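Local coordinates for protein alpha-fucosidase GH29 (Fusarium graminearum, PDB 4NI3) that probably hydrolyses alpha-L-fucosyl linkages of glycoproteins, including alpha-1,6-linked fucose on the reducing-end N-acetylglucosamine, as a glycoside hydrolase of family 29, at residues A107-V112 with R160-K165; D286-G291 with Q301-I306. All blocks are in the same frame, centred on the assembly; numbering follows the deposited sequence. Where two conformers were deposited one is given.

Contact 1: residues A107-V112 with R160-K165; sequences AIIKIV and RENDMK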
loop_
_atom_site.group_PDB
_atom_site.type_symbol
_atom_site.label_atom_id
_atom_site.label_comp_id
_atom_site.label_asym_id
_atom_site.label_seq_id
_atom_site.Cartn_x
_atom_site.Cartn_y
_atom_site.Cartn_z
ATOM N N ALA A 107 -1.853 23.417 6.863
ATOM C CA ALA A 107 -0.659 23.470 6.013
ATOM C C ALA A 107 -0.171 22.054 5.663
ATOM O O ALA A 107 0.244 21.810 4.529
ATOM C CB ALA A 107 0.451 24.243 6.693
ATOM N N ILE A 108 -0.221 21.122 6.618
ATOM C CA ILE A 108 0.219 19.760 6.343
ATOM C C ILE A 108 -0.681 19.124 5.277
ATOM O O ILE A 108 -0.206 18.494 4.334
ATOM C CB ILE A 108 0.249 18.938 7.633
ATOM C CG1 ILE A 108 1.454 19.387 8.464
ATOM C CG2 ILE A 108 0.367 17.436 7.345
ATOM C CD1 ILE A 108 1.490 18.845 9.899
ATOM N N ILE A 109 -1.989 19.348 5.384
ATOM C CA ILE A 109 -2.881 18.770 4.393
ATOM C C ILE A 109 -2.687 19.410 3.018
ATOM O O ILE A 109 -2.765 18.720 2.029
ATOM C CB ILE A 109 -4.355 18.872 4.841
ATOM C CG1 ILE A 109 -4.554 18.007 6.089
ATOM C CG2 ILE A 109 -5.303 18.400 3.741
ATOM C CD1 ILE A 109 -4.066 16.549 5.910
ATOM N N LYS A 110 -2.370 20.701 2.957
ATOM C CA LYS A 110 -2.024 21.285 1.657
ATOM C C LYS A 110 -0.739 20.699 1.055
ATOM O O LYS A 110 -0.632 20.539 -0.161
ATOM C CB LYS A 110 -1.865 22.820 1.756
ATOM C CG LYS A 110 -3.090 23.574 2.192
ATOM C CD LYS A 110 -4.183 23.528 1.174
ATOM C CE LYS A 110 -5.291 24.509 1.576
ATOM N NZ LYS A 110 -6.381 24.443 0.595
ATOM N N ILE A 111 0.236 20.380 1.903
ATOM C CA ILE A 111 1.452 19.745 1.437
ATOM C C ILE A 111 1.132 18.350 0.912
ATOM O O ILE A 111 1.614 17.937 -0.136
ATOM C CB ILE A 111 2.502 19.696 2.560
ATOM C CG1 ILE A 111 3.058 21.103 2.820
ATOM C CG2 ILE A 111 3.640 18.744 2.181
ATOM C CD1 ILE A 111 3.676 21.304 4.196
ATOM N N VAL A 112 0.309 17.629 1.657
ATOM C CA VAL A 112 -0.107 16.299 1.217
ATOM C C VAL A 112 -0.886 16.351 -0.116
ATOM O O VAL A 112 -0.647 15.563 -1.021
ATOM C CB VAL A 112 -0.938 15.617 2.300
ATOM C CG1 VAL A 112 -1.560 14.323 1.788
ATOM C CG2 VAL A 112 -0.035 15.274 3.540
ATOM N N ARG A 160 -11.254 16.247 3.530
ATOM C CA ARG A 160 -12.431 16.432 2.680
ATOM C C ARG A 160 -12.444 17.822 2.042
ATOM O O ARG A 160 -12.793 17.957 0.864
ATOM C CB ARG A 160 -13.724 16.192 3.474
ATOM C CG ARG A 160 -14.385 14.825 3.234
ATOM C CD ARG A 160 -13.408 13.677 3.424
ATOM N NE ARG A 160 -14.001 12.492 4.050
ATOM C CZ ARG A 160 -14.465 11.414 3.412
ATOM N NH1 ARG A 160 -14.958 10.409 4.118
ATOM N NH2 ARG A 160 -14.456 11.317 2.090
ATOM N N GLU A 161 -12.035 18.846 2.786
ATOM C CA GLU A 161 -11.975 20.221 2.247
ATOM C C GLU A 161 -11.055 20.297 1.049
ATOM O O GLU A 161 -11.226 21.123 0.151
ATOM C CB GLU A 161 -11.480 21.215 3.290
ATOM C CG GLU A 161 -12.473 21.544 4.405
ATOM C CD GLU A 161 -11.918 22.524 5.424
ATOM O OE1 GLU A 161 -10.975 23.271 5.083
ATOM O OE2 GLU A 161 -12.441 22.557 6.564
ATOM N N ASN A 162 -10.051 19.441 1.043
ATOM C CA ASN A 162 -9.057 19.461 -0.007
ATOM C C ASN A 162 -9.237 18.347 -1.041
ATOM O O ASN A 162 -8.306 18.013 -1.769
ATOM C CB ASN A 162 -7.669 19.432 0.626
ATOM C CG ASN A 162 -7.321 20.756 1.246
ATOM O OD1 ASN A 162 -6.919 21.683 0.535
ATOM N ND2 ASN A 162 -7.568 20.906 2.541
ATOM N N ASP A 163 -10.441 17.790 -1.088
ATOM C CA ASP A 163 -10.887 16.896 -2.163
ATOM C C ASP A 163 -10.023 15.645 -2.336
ATOM O O ASP A 163 -9.741 15.222 -3.452
ATOM C CB ASP A 163 -10.974 17.672 -3.484
ATOM C CG ASP A 163 -11.977 18.814 -3.416
ATOM O OD1 ASP A 163 -13.079 18.599 -2.876
ATOM O OD2 ASP A 163 -11.653 19.925 -3.881
ATOM N N MET A 164 -9.646 15.038 -1.214
ATOM C CA MET A 164 -8.994 13.739 -1.215
ATOM C C MET A 164 -9.925 12.762 -0.502
ATOM O O MET A 164 -10.719 13.158 0.374
ATOM C CB MET A 164 -7.614 13.769 -0.513
ATOM C CG MET A 164 -6.578 14.563 -1.296
ATOM S SD MET A 164 -4.998 14.744 -0.446
ATOM C CE MET A 164 -5.487 15.736 0.986
ATOM N N LYS A 165 -9.828 11.485 -0.861
ATOM C CA LYS A 165 -10.508 10.416 -0.137
ATOM C C LYS A 165 -9.834 10.264 1.218
ATOM O O LYS A 165 -8.647 10.569 1.359
ATOM C CB LYS A 165 -10.452 9.091 -0.925
ATOM C CG LYS A 165 -11.215 9.092 -2.264
ATOM C CD LYS A 165 -12.646 8.641 -2.059
ATOM C CE LYS A 165 -13.391 8.553 -3.389
ATOM N NZ LYS A 165 -14.718 7.936 -3.166
#
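Ile109, Lys110 and Val112 meet Asn162 and Met164 where two successive outer helices of the (beta/alpha)8 barrel lie side by side. Helix 105-114 supplies one row of side chains. The other comes from the end of helix 151-161 and the turn after it. The polar link is Lys110 NZ to Asn162 OD1, a 2.8 Å hydrogen bond. NZ lies in the carbonyl plane on a lone pair of OD1, with a C=O...N angle of 142°. The CB of Lys110 points away from the turn. A bend at chi2 (-68°) brings the chain back, and Lys110 CD also passes 3.4 Å from Asn162 OD1.

Beside this bond the contacts are van der Waals. Ile109 CG2 touches the Asn162 amide at ND2 (3.6 Å). Ile109 CG2 also meets Met164 CE at 3.8 Å. The thioether is folded at chi3 (-65°), which turns CE to Ile109, while Met164 SD faces Val112 CG1 at 4.1 Å. Val112 also packs on Val31 and Trp33 of strand 29-33.

The second shell fixes the Asn162 amide. ND2 is hydrogen-bonded to Leu158 O, one helical turn back, so both ends of the amide are held. Lys113 NZ donates a hydrogen bond to Asn162 O. The turn itself is a Schellman motif with Asp163, at positive phi, as its C-prime residue. Met164 N hydrogen-bonds to Val159 O, and Asp163 N reaches Arg160 O at 3.1 Å.

Contact 2: residues D286-G291 with Q301-I306; sequences DWERGG and QTDDAI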
loop_
_atom_site.group_PDB
_atom_site.type_symbol
_atom_site.label_atom_id
_atom_site.label_comp_id
_atom_site.label_asym_id
_atom_site.label_seq_id
_atom_site.Cartn_x
_atom_site.Cartn_y
_atom_site.Cartn_z
ATOM N N ASP A 286 -2.273 -5.696 2.270
ATOM C CA ASP A 286 -1.299 -4.628 2.410
ATOM C C ASP A 286 0.080 -5.190 2.771
ATOM O O ASP A 286 0.268 -5.921 3.768
ATOM C CB ASP A 286 -1.810 -3.618 3.459
ATOM C CG ASP A 286 -0.829 -2.522 3.735
ATOM O OD1 ASP A 286 0.278 -2.832 4.230
ATOM O OD2 ASP A 286 -1.146 -1.333 3.506
ATOM N N TRP A 287 1.049 -4.848 1.940
ATOM C CA TRP A 287 2.431 -5.294 2.085
ATOM C C TRP A 287 3.224 -4.210 2.787
ATOM O O TRP A 287 3.295 -3.083 2.309
ATOM C CB TRP A 287 3.037 -5.553 0.706
ATOM C CG TRP A 287 2.399 -6.693 -0.056
ATOM C CD1 TRP A 287 1.115 -6.789 -0.481
ATOM C CD2 TRP A 287 3.059 -7.889 -0.508
ATOM N NE1 TRP A 287 0.916 -7.978 -1.164
ATOM C CE2 TRP A 287 2.102 -8.661 -1.201
ATOM C CE3 TRP A 287 4.361 -8.364 -0.403
ATOM C CZ2 TRP A 287 2.409 -9.907 -1.772
ATOM C CZ3 TRP A 287 4.667 -9.602 -0.977
ATOM C CH2 TRP A 287 3.693 -10.344 -1.652
ATOM N N GLU A 288 3.798 -4.515 3.936
ATOM C CA GLU A 288 4.451 -3.530 4.796
ATOM C C GLU A 288 5.912 -3.291 4.425
ATOM O O GLU A 288 6.695 -4.260 4.358
ATOM C CB GLU A 288 4.355 -4.016 6.255
ATOM C CG GLU A 288 5.068 -3.114 7.250
ATOM C CD GLU A 288 4.937 -3.590 8.700
ATOM O OE1 GLU A 288 4.096 -4.471 8.968
ATOM O OE2 GLU A 288 5.718 -3.092 9.538
ATOM N N ARG A 289 6.320 -2.050 4.186
ATOM C CA ARG A 289 7.720 -1.738 3.869
ATOM C C ARG A 289 8.254 -2.624 2.766
ATOM O O ARG A 289 9.369 -3.119 2.846
ATOM C CB ARG A 289 8.615 -1.874 5.104
ATOM C CG ARG A 289 8.398 -0.754 6.118
ATOM C CD ARG A 289 9.496 -0.818 7.169
ATOM N NE ARG A 289 9.398 0.225 8.198
ATOM C CZ ARG A 289 9.878 1.460 8.072
ATOM N NH1 ARG A 289 10.416 1.864 6.920
ATOM N NH2 ARG A 289 9.737 2.319 9.073
ATOM N N GLY A 290 7.454 -2.852 1.744
ATOM C CA GLY A 290 7.898 -3.698 0.641
ATOM C C GLY A 290 6.722 -3.940 -0.273
ATOM O O GLY A 290 5.792 -3.144 -0.346
ATOM N N GLY A 291 6.733 -5.067 -0.961
ATOM C CA GLY A 291 5.732 -5.352 -1.972
ATOM C C GLY A 291 6.228 -6.568 -2.726
ATOM O O GLY A 291 7.356 -7.024 -2.516
ATOM N N GLN A 301 -2.038 -3.390 -1.994
ATOM C CA GLN A 301 -1.283 -2.157 -1.792
ATOM C C GLN A 301 -0.086 -2.373 -0.903
ATOM O O GLN A 301 -0.015 -3.350 -0.143
ATOM C CB GLN A 301 -2.174 -1.026 -1.267
ATOM C CG GLN A 301 -2.634 -1.202 0.137
ATOM C CD GLN A 301 -3.224 0.080 0.754
ATOM O OE1 GLN A 301 -4.003 0.813 0.139
ATOM N NE2 GLN A 301 -2.821 0.355 1.976
ATOM N N THR A 302 0.867 -1.457 -1.021
ATOM C CA THR A 302 2.031 -1.307 -0.158
ATOM C C THR A 302 1.758 -0.179 0.833
ATOM O O THR A 302 1.219 0.877 0.420
ATOM C CB THR A 302 3.273 -0.918 -0.983
ATOM O OG1 THR A 302 3.770 -2.072 -1.657
ATOM C CG2 THR A 302 4.358 -0.386 -0.066
ATOM N N ASP A 303 2.159 -0.324 2.092
ATOM C CA ASP A 303 2.310 0.869 2.910
ATOM C C ASP A 303 3.777 0.924 3.328
ATOM O O ASP A 303 4.338 -0.079 3.790
ATOM C CB ASP A 303 1.309 0.899 4.102
ATOM C CG ASP A 303 1.772 0.094 5.319
ATOM O OD1 ASP A 303 1.722 -1.159 5.308
ATOM O OD2 ASP A 303 2.170 0.717 6.304
ATOM N N ASP A 304 4.423 2.043 3.046
ATOM C CA ASP A 304 5.838 2.215 3.336
ATOM C C ASP A 304 6.013 3.514 4.060
ATOM O O ASP A 304 5.061 4.293 4.192
ATOM C CB ASP A 304 6.668 2.194 2.047
ATOM C CG ASP A 304 8.076 1.646 2.241
ATOM O OD1 ASP A 304 8.555 1.527 3.377
ATOM O OD2 ASP A 304 8.706 1.363 1.200
ATOM N N ALA A 305 7.216 3.749 4.562
ATOM C CA ALA A 305 7.494 4.889 5.411
ATOM C C ALA A 305 8.582 5.747 4.798
ATOM O O ALA A 305 9.457 5.257 4.100
ATOM C CB ALA A 305 7.890 4.418 6.807
ATOM N N ILE A 306 8.553 7.033 5.088
ATOM C CA ILE A 306 9.541 7.960 4.562
ATOM C C ILE A 306 10.925 7.769 5.228
ATOM O O ILE A 306 11.933 8.262 4.696
ATOM C CB ILE A 306 9.031 9.436 4.724
ATOM C CG1 ILE A 306 9.815 10.391 3.805
ATOM C CG2 ILE A 306 8.950 9.855 6.205
ATOM C CD1 ILE A 306 9.046 11.670 3.530
HETATM O O HOH W 1 10.988 0.768 4.339
#
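Two neighbouring parallel strands of the (beta/alpha)8 barrel, 284-288 and 300-305, pair here near their C-terminal ends, beside what is probably the sugar-binding pocket. Tris and glycerol, probably from the crystallisation liquor, hydrogen-bond Glu288 and Asp303 respectively, consistent with a pocket here. Three backbone bonds join the strands. Trp287 N gives to Gln301 O (2.8 Å), Asp303 N to Trp287 O, and Arg289 N to Asp303 O (2.8 Å).

Asp286, Glu288, Gln301 and Asp303 share the inner face. Gln301 NE2 donates to Asp286 OD2 at 2.8 Å. The bond is nearly straight (172°) and uses the anti lone pair, with the carboxylate oxygen in the amide plane. Asp286 OD1 and Asp303 OD1 are only 2.5 Å apart, their carboxylate planes turned 46° from each other. Tyr32 holds Asp303 OD2, Lys272 pairs with Glu288, and Tyr24 bonds Gln301 OE1.

Trp287 and Thr302 lie on the opposite face. Thr302 OG1 donates to Gly290 O at 2.6 Å, in the carbonyl plane. At the end of strand 300-305, Ala305 CB rests on one face of the Arg289 guanidinium, 3.6 Å from Arg289 NH1. One water bridges NH1 to Asp304 OD1, and NH1 also bonds to Ser307 O.

Strand 268-272 flanks 284-288 in the barrel and strand 337-343 flanks 300-305. A long, weak ion pair joins Asp304 to Arg332 of helix 322-334.

From the N terminus, the chain lays down strand 29-33 and then helix 105-114. It passes through strand 119-125 and helix 151-161 before contact 1 closes a loop of 47 residues. Contact 1 thus ties together consecutive helices on the outside of the barrel. The chain then adds strands 165-170, 222-225 and 268-272 before contact 2. That contact closes a much shorter loop of nine residues, with no helix between its paired strands. The two contacts follow in series and neither nests nor crosses. The centres of contact 1 and contact 2 are about 22 Å apart. The nearest atoms of contact 1 and contact 2 are about 9 Å apart. Contact 2 instead ties neighbouring strands of the barrel wall.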